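Local coordinates for tryptophan decarboxylase 1 (Oryza sativa subsp. japonica, PDB 6KHO), which catalyses the pyridoxal-phosphate-dependent decarboxylation of L-tryptophan to tryptamine, and of 5-hydroxy-L-tryptophan to serotonin, in the rice serotonin pathway, at residues N99-F104 and S491-H496; M462-K467 and K506-E511. One frame throughout, in Å; residues are numbered along the deposited sequence.

Both contacts use helix 495-513 and lie on the same side of the chain's centre. Interaction 1 engages the turn that leads into this helix, at Gln493, whereas interaction 2 takes a segment near the helix's C-terminal end and sets it against helix 451-468. Their centres are about 17 Å apart and their nearest atoms about 7 Å, so they do not touch. Interaction 1 lies nearer the active site: its segment 99-104 runs on to Phe104, which takes no part in the contact but lines the pyridoxal phosphate pocket and binds serotonin, and the Phe100 side chain is about 11 Å from the cofactor. Interaction 2, its centre about 29 Å from the centre of the chain, is remote from the annotated sites.

Interaction 1 (N99-F104 and S491-H496); sequences NFFAFF and SLQEEH
The carboxamide nitrogen of Gln493 does most of the touching here. Gln493 NE2 approaches the Phe101 ring obliquely, 3.4 Å from Phe101 CE1, with the amide and ring planes turned 35° apart; this is a van der Waals contact. CG of Gln493 lies anti to the backbone N (chi1 163°) and the chain runs on extended, which carries the amide across to the loop 99-104.

Polar bridging adds to this. One water lies 2.7 Å from Phe100 O, placed to donate to it, and accepts from Gln493 NE2 at 3.0 Å, joining two groups that are 4.0 Å apart, Phe100 O and Gln493 NE2. The backbone also holds the amide at both ends: NE2 donates to Pro98 O and OE1 accepts from Gly489 N. The buried amide thus has partners for both its oxygen and its nitrogen, which should fix its rotation.

Packing around the Phe101 ring is partly aromatic. The backbone carbon C of Asn99 lies 3.7 Å above one face of the Phe101 ring, offset toward the rim, and Phe486 stacks with that ring. At the far end of the segment Phe104, of the cofactor pocket, stacks with Tyr301.

The contact thus joins the loop between helices 77-88 and 110-122 to the turn between strand 481-487 and helix 495-513, whose N-cap is Glu494.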
loop_
_atom_site.group_PDB
_atom_site.type_symbol
_atom_site.label_atom_id
_atom_site.label_comp_id
_atom_site.label_asym_id
_atom_site.label_seq_id
_atom_site.Cartn_x
_atom_site.Cartn_y
_atom_site.Cartn_z
ATOM N N ASN A 99 14.098 -11.239 -21.145
ATOM C CA ASN A 99 14.098 -10.315 -22.271
ATOM C C ASN A 99 13.257 -9.069 -22.012
ATOM O O ASN A 99 12.974 -8.316 -22.948
ATOM C CB ASN A 99 13.611 -11.044 -23.536
ATOM C CG ASN A 99 14.528 -12.187 -23.933
ATOM O OD1 ASN A 99 15.751 -12.096 -23.760
ATOM N ND2 ASN A 99 13.946 -13.283 -24.446
ATOM N N PHE A 100 12.827 -8.852 -20.770
ATOM C CA PHE A 100 12.176 -7.607 -20.380
ATOM C C PHE A 100 13.264 -6.567 -20.127
ATOM O O PHE A 100 14.089 -6.743 -19.226
ATOM C CB PHE A 100 11.320 -7.843 -19.132
ATOM C CG PHE A 100 10.549 -6.644 -18.672
ATOM C CD1 PHE A 100 11.155 -5.665 -17.896
ATOM C CD2 PHE A 100 9.207 -6.512 -18.983
ATOM C CE1 PHE A 100 10.437 -4.558 -17.451
ATOM C CE2 PHE A 100 8.478 -5.423 -18.536
ATOM C CZ PHE A 100 9.104 -4.429 -17.776
ATOM N N PHE A 101 13.289 -5.501 -20.937
ATOM C CA PHE A 101 14.344 -4.487 -20.872
ATOM C C PHE A 101 13.813 -3.087 -20.574
ATOM O O PHE A 101 14.549 -2.113 -20.753
ATOM C CB PHE A 101 15.142 -4.439 -22.186
ATOM C CG PHE A 101 15.719 -5.764 -22.613
ATOM C CD1 PHE A 101 16.710 -6.385 -21.868
ATOM C CD2 PHE A 101 15.289 -6.373 -23.777
ATOM C CE1 PHE A 101 17.246 -7.601 -22.268
ATOM C CE2 PHE A 101 15.830 -7.589 -24.184
ATOM C CZ PHE A 101 16.811 -8.197 -23.431
ATOM N N ALA A 102 12.563 -2.958 -20.142
ATOM C CA ALA A 102 11.891 -1.675 -20.006
ATOM C C ALA A 102 11.918 -1.158 -18.563
ATOM O O ALA A 102 12.159 -1.905 -17.607
ATOM C CB ALA A 102 10.447 -1.796 -20.497
ATOM N N PHE A 103 11.665 0.148 -18.423
ATOM C CA PHE A 103 11.488 0.824 -17.125
ATOM C C PHE A 103 12.694 0.505 -16.241
ATOM O O PHE A 103 13.834 0.750 -16.661
ATOM C CB PHE A 103 10.122 0.424 -16.580
ATOM C CG PHE A 103 9.016 0.559 -17.597
ATOM C CD1 PHE A 103 8.742 1.791 -18.174
ATOM C CD2 PHE A 103 8.277 -0.541 -18.004
ATOM C CE1 PHE A 103 7.745 1.924 -19.129
ATOM C CE2 PHE A 103 7.272 -0.415 -18.958
ATOM C CZ PHE A 103 7.007 0.819 -19.518
ATOM N N PHE A 104 12.502 0.000 -15.023
ATOM C CA PHE A 104 13.560 -0.684 -14.295
ATOM C C PHE A 104 13.053 -2.072 -13.914
ATOM O O PHE A 104 11.859 -2.245 -13.678
ATOM C CB PHE A 104 13.991 0.073 -13.032
ATOM C CG PHE A 104 14.592 1.424 -13.309
ATOM C CD1 PHE A 104 15.780 1.543 -14.026
ATOM C CD2 PHE A 104 13.967 2.574 -12.858
ATOM C CE1 PHE A 104 16.331 2.789 -14.270
ATOM C CE2 PHE A 104 14.518 3.831 -13.109
ATOM C CZ PHE A 104 15.693 3.932 -13.824
ATOM N N SER A 491 15.681 -10.547 -13.101
ATOM C CA SER A 491 16.385 -11.518 -12.263
ATOM C C SER A 491 16.780 -12.783 -13.038
ATOM O O SER A 491 17.833 -13.376 -12.770
ATOM C CB SER A 491 15.532 -11.874 -11.046
ATOM O OG SER A 491 15.439 -10.745 -10.179
ATOM N N LEU A 492 15.950 -13.223 -13.990
ATOM C CA LEU A 492 16.287 -14.412 -14.775
ATOM C C LEU A 492 17.310 -14.136 -15.876
ATOM O O LEU A 492 17.781 -15.079 -16.523
ATOM C CB LEU A 492 15.015 -15.008 -15.386
ATOM C CG LEU A 492 14.110 -15.679 -14.350
ATOM C CD1 LEU A 492 12.791 -16.157 -14.952
ATOM C CD2 LEU A 492 14.875 -16.824 -13.704
ATOM N N GLN A 493 17.684 -12.879 -16.081
ATOM C CA GLN A 493 18.478 -12.482 -17.236
ATOM C C GLN A 493 19.964 -12.745 -17.001
ATOM O O GLN A 493 20.508 -12.394 -15.949
ATOM C CB GLN A 493 18.215 -11.003 -17.520
ATOM C CG GLN A 493 19.196 -10.291 -18.410
ATOM C CD GLN A 493 18.861 -8.826 -18.488
ATOM O OE1 GLN A 493 19.612 -7.980 -18.006
ATOM N NE2 GLN A 493 17.703 -8.516 -19.062
ATOM N N GLU A 494 20.610 -13.384 -17.976
ATOM C CA GLU A 494 22.041 -13.656 -17.949
ATOM C C GLU A 494 22.737 -12.881 -19.068
ATOM O O GLU A 494 22.093 -12.256 -19.919
ATOM C CB GLU A 494 22.313 -15.156 -18.084
ATOM C CG GLU A 494 22.014 -15.954 -16.825
ATOM C CD GLU A 494 21.973 -17.462 -17.073
ATOM O OE1 GLU A 494 22.562 -17.927 -18.078
ATOM O OE2 GLU A 494 21.350 -18.185 -16.263
ATOM N N GLU A 495 24.073 -12.930 -19.062
ATOM C CA GLU A 495 24.837 -12.152 -20.034
ATOM C C GLU A 495 24.456 -12.514 -21.468
ATOM O O GLU A 495 24.361 -11.633 -22.328
ATOM C CB GLU A 495 26.342 -12.338 -19.821
ATOM C CG GLU A 495 27.171 -11.432 -20.730
ATOM C CD GLU A 495 28.669 -11.607 -20.564
ATOM O OE1 GLU A 495 29.176 -11.452 -19.433
ATOM O OE2 GLU A 495 29.344 -11.893 -21.577
ATOM N N HIS A 496 24.203 -13.798 -21.744
ATOM C CA HIS A 496 23.934 -14.177 -23.126
ATOM C C HIS A 496 22.611 -13.596 -23.615
ATOM O O HIS A 496 22.450 -13.353 -24.817
ATOM C CB HIS A 496 23.982 -15.701 -23.284
ATOM C CG HIS A 496 22.879 -16.433 -22.581
ATOM N ND1 HIS A 496 21.624 -16.589 -23.128
ATOM C CD2 HIS A 496 22.853 -17.077 -21.391
ATOM C CE1 HIS A 496 20.866 -17.287 -22.300
ATOM N NE2 HIS A 496 21.588 -17.593 -21.237
HETATM O O HOH W 1 16.252 -6.316 -17.676
#

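Interaction 2 (M462-K467 and K506-E511); sequences MERLNK and KKTTTE
Thr508 meets Arg464 and Leu465 across the interface, offering a different branch to each. The methyl Thr508 CG2 lies 3.7 Å from Arg464 CB and 3.9 Å from Arg464 CD, so the aliphatic part of the arginine passes over the methyl. The hydroxyl Thr508 OG1 faces Leu465 CD2 at 3.8 Å, a van der Waals contact. The division follows from the first torsion of Thr508 (chi1 -54°), which sets CG2 anti to the backbone N and OG1 beside it. The arginine, extended from CG to NE, carries its guanidinium on toward the end of the other segment, where Glu511 O lies at the edge of the group and near its plane, though 4.1 Å from Arg464 NH1.

These residues belong to two helices packed at a steep angle: the N-to-C directions of the short segments are 124° apart and their axes approach to 10.2 Å, the CA atoms of Arg464 and Thr508 being the nearest pair across the segments. Helices 451-468 and 495-513 are connected through strands 474-478 and 481-487 of a four-stranded antiparallel sheet completed by 425-427 and 435-440, consistent with the small C-terminal domain of fold-type I pyridoxal-phosphate enzymes.

Further out, polar partners settle the side chains. Thr508 OG1 bonds to Leu504 O of its own helix, and Arg464 NE forms a salt bridge with Glu460. The carboxylate of Glu511 may add a weak attraction, Glu511 OE2 being 5.1 Å from Arg464 NH1. Leu465 packs also on Leu504 and Ile505, while Leu461 reaches Thr508 from the preceding turn of helix 451-468.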
loop_
_atom_site.group_PDB
_atom_site.type_symbol
_atom_site.label_atom_id
_atom_site.label_comp_id
_atom_site.label_asym_id
_atom_site.label_seq_id
_atom_site.Cartn_x
_atom_site.Cartn_y
_atom_site.Cartn_z
ATOM N N MET A 462 12.154 0.264 -32.178
ATOM C CA MET A 462 11.535 -0.154 -30.924
ATOM C C MET A 462 10.290 -1.002 -31.167
ATOM O O MET A 462 10.116 -2.062 -30.554
ATOM C CB MET A 462 11.189 1.083 -30.089
ATOM C CG MET A 462 10.348 0.803 -28.847
ATOM S SD MET A 462 9.785 2.316 -28.029
ATOM C CE MET A 462 8.269 2.696 -28.915
ATOM N N GLU A 463 9.397 -0.540 -32.045
ATOM C CA GLU A 463 8.161 -1.275 -32.282
ATOM C C GLU A 463 8.438 -2.602 -32.977
ATOM O O GLU A 463 7.675 -3.558 -32.804
ATOM C CB GLU A 463 7.185 -0.407 -33.085
ATOM C CG GLU A 463 6.882 0.938 -32.405
ATOM C CD GLU A 463 6.028 1.886 -33.249
ATOM O OE1 GLU A 463 5.105 2.517 -32.684
ATOM O OE2 GLU A 463 6.285 2.016 -34.466
ATOM N N ARG A 464 9.544 -2.682 -33.724
ATOM C CA ARG A 464 9.948 -3.917 -34.386
ATOM C C ARG A 464 10.567 -4.907 -33.409
ATOM O O ARG A 464 10.340 -6.114 -33.521
ATOM C CB ARG A 464 10.931 -3.604 -35.513
ATOM C CG ARG A 464 10.247 -3.275 -36.824
ATOM C CD ARG A 464 11.241 -3.060 -37.950
ATOM N NE ARG A 464 10.548 -2.738 -39.193
ATOM C CZ ARG A 464 11.040 -2.970 -40.405
ATOM N NH1 ARG A 464 12.237 -3.528 -40.548
ATOM N NH2 ARG A 464 10.329 -2.644 -41.475
ATOM N N LEU A 465 11.374 -4.430 -32.462
ATOM C CA LEU A 465 11.899 -5.341 -31.454
ATOM C C LEU A 465 10.770 -5.922 -30.610
ATOM O O LEU A 465 10.786 -7.113 -30.280
ATOM C CB LEU A 465 12.931 -4.622 -30.587
ATOM C CG LEU A 465 14.170 -4.127 -31.342
ATOM C CD1 LEU A 465 14.870 -3.014 -30.585
ATOM C CD2 LEU A 465 15.145 -5.264 -31.628
ATOM N N ASN A 466 9.746 -5.114 -30.310
ATOM C CA ASN A 466 8.659 -5.575 -29.446
ATOM C C ASN A 466 7.759 -6.601 -30.139
ATOM O O ASN A 466 7.280 -7.538 -29.489
ATOM C CB ASN A 466 7.834 -4.390 -28.954
ATOM C CG ASN A 466 8.617 -3.488 -27.994
ATOM O OD1 ASN A 466 9.681 -3.864 -27.490
ATOM N ND2 ASN A 466 8.095 -2.294 -27.753
ATOM N N LYS A 467 7.496 -6.442 -31.446
ATOM C CA LYS A 467 6.654 -7.417 -32.145
ATOM C C LYS A 467 7.321 -8.783 -32.219
ATOM O O LYS A 467 6.629 -9.801 -32.345
ATOM C CB LYS A 467 6.321 -6.932 -33.562
ATOM C CG LYS A 467 7.559 -6.681 -34.411
ATOM C CD LYS A 467 7.278 -6.570 -35.910
ATOM C CE LYS A 467 8.564 -6.777 -36.711
ATOM N NZ LYS A 467 9.211 -8.082 -36.383
ATOM N N LYS A 506 20.986 -5.027 -33.861
ATOM C CA LYS A 506 21.798 -4.893 -35.068
ATOM C C LYS A 506 21.068 -5.448 -36.284
ATOM O O LYS A 506 20.955 -4.780 -37.320
ATOM C CB LYS A 506 23.139 -5.605 -34.883
ATOM C CG LYS A 506 24.136 -4.823 -34.059
ATOM C CD LYS A 506 25.555 -5.305 -34.288
ATOM C CE LYS A 506 25.642 -6.814 -34.205
ATOM N NZ LYS A 506 27.061 -7.276 -34.140
ATOM N N LYS A 507 20.535 -6.665 -36.159
ATOM C CA LYS A 507 19.881 -7.323 -37.284
ATOM C C LYS A 507 18.655 -6.546 -37.739
ATOM O O LYS A 507 18.467 -6.307 -38.937
ATOM C CB LYS A 507 19.513 -8.756 -36.890
ATOM C CG LYS A 507 18.583 -9.480 -37.831
ATOM C CD LYS A 507 18.456 -10.943 -37.414
ATOM C CE LYS A 507 17.553 -11.719 -38.356
ATOM N NZ LYS A 507 17.964 -13.154 -38.445
ATOM N N THR A 508 17.808 -6.136 -36.791
ATOM C CA THR A 508 16.610 -5.376 -37.137
ATOM C C THR A 508 16.960 -4.037 -37.778
ATOM O O THR A 508 16.228 -3.553 -38.647
ATOM C CB THR A 508 15.751 -5.170 -35.884
ATOM O OG1 THR A 508 15.486 -6.439 -35.272
ATOM C CG2 THR A 508 14.425 -4.489 -36.221
ATOM N N THR A 509 18.076 -3.429 -37.370
ATOM C CA THR A 509 18.447 -2.122 -37.900
ATOM C C THR A 509 18.855 -2.223 -39.367
ATOM O O THR A 509 18.409 -1.425 -40.202
ATOM C CB THR A 509 19.573 -1.523 -37.052
ATOM O OG1 THR A 509 19.069 -1.206 -35.747
ATOM C CG2 THR A 509 20.122 -0.252 -37.692
ATOM N N THR A 510 19.697 -3.207 -39.696
ATOM C CA THR A 510 20.107 -3.423 -41.082
ATOM C C THR A 510 18.896 -3.640 -41.991
ATOM O O THR A 510 18.768 -2.990 -43.036
ATOM C CB THR A 510 21.066 -4.613 -41.165
ATOM O OG1 THR A 510 20.425 -5.778 -40.643
ATOM C CG2 THR A 510 22.314 -4.364 -40.356
ATOM N N GLU A 511 17.982 -4.532 -41.597
ATOM C CA GLU A 511 16.781 -4.771 -42.393
ATOM C C GLU A 511 15.926 -3.518 -42.563
ATOM O O GLU A 511 15.115 -3.459 -43.493
ATOM C CB GLU A 511 15.933 -5.878 -41.766
ATOM C CG GLU A 511 16.669 -7.180 -41.512
ATOM C CD GLU A 511 15.738 -8.286 -41.022
ATOM O OE1 GLU A 511 16.214 -9.418 -40.779
ATOM O OE2 GLU A 511 14.523 -8.020 -40.885
#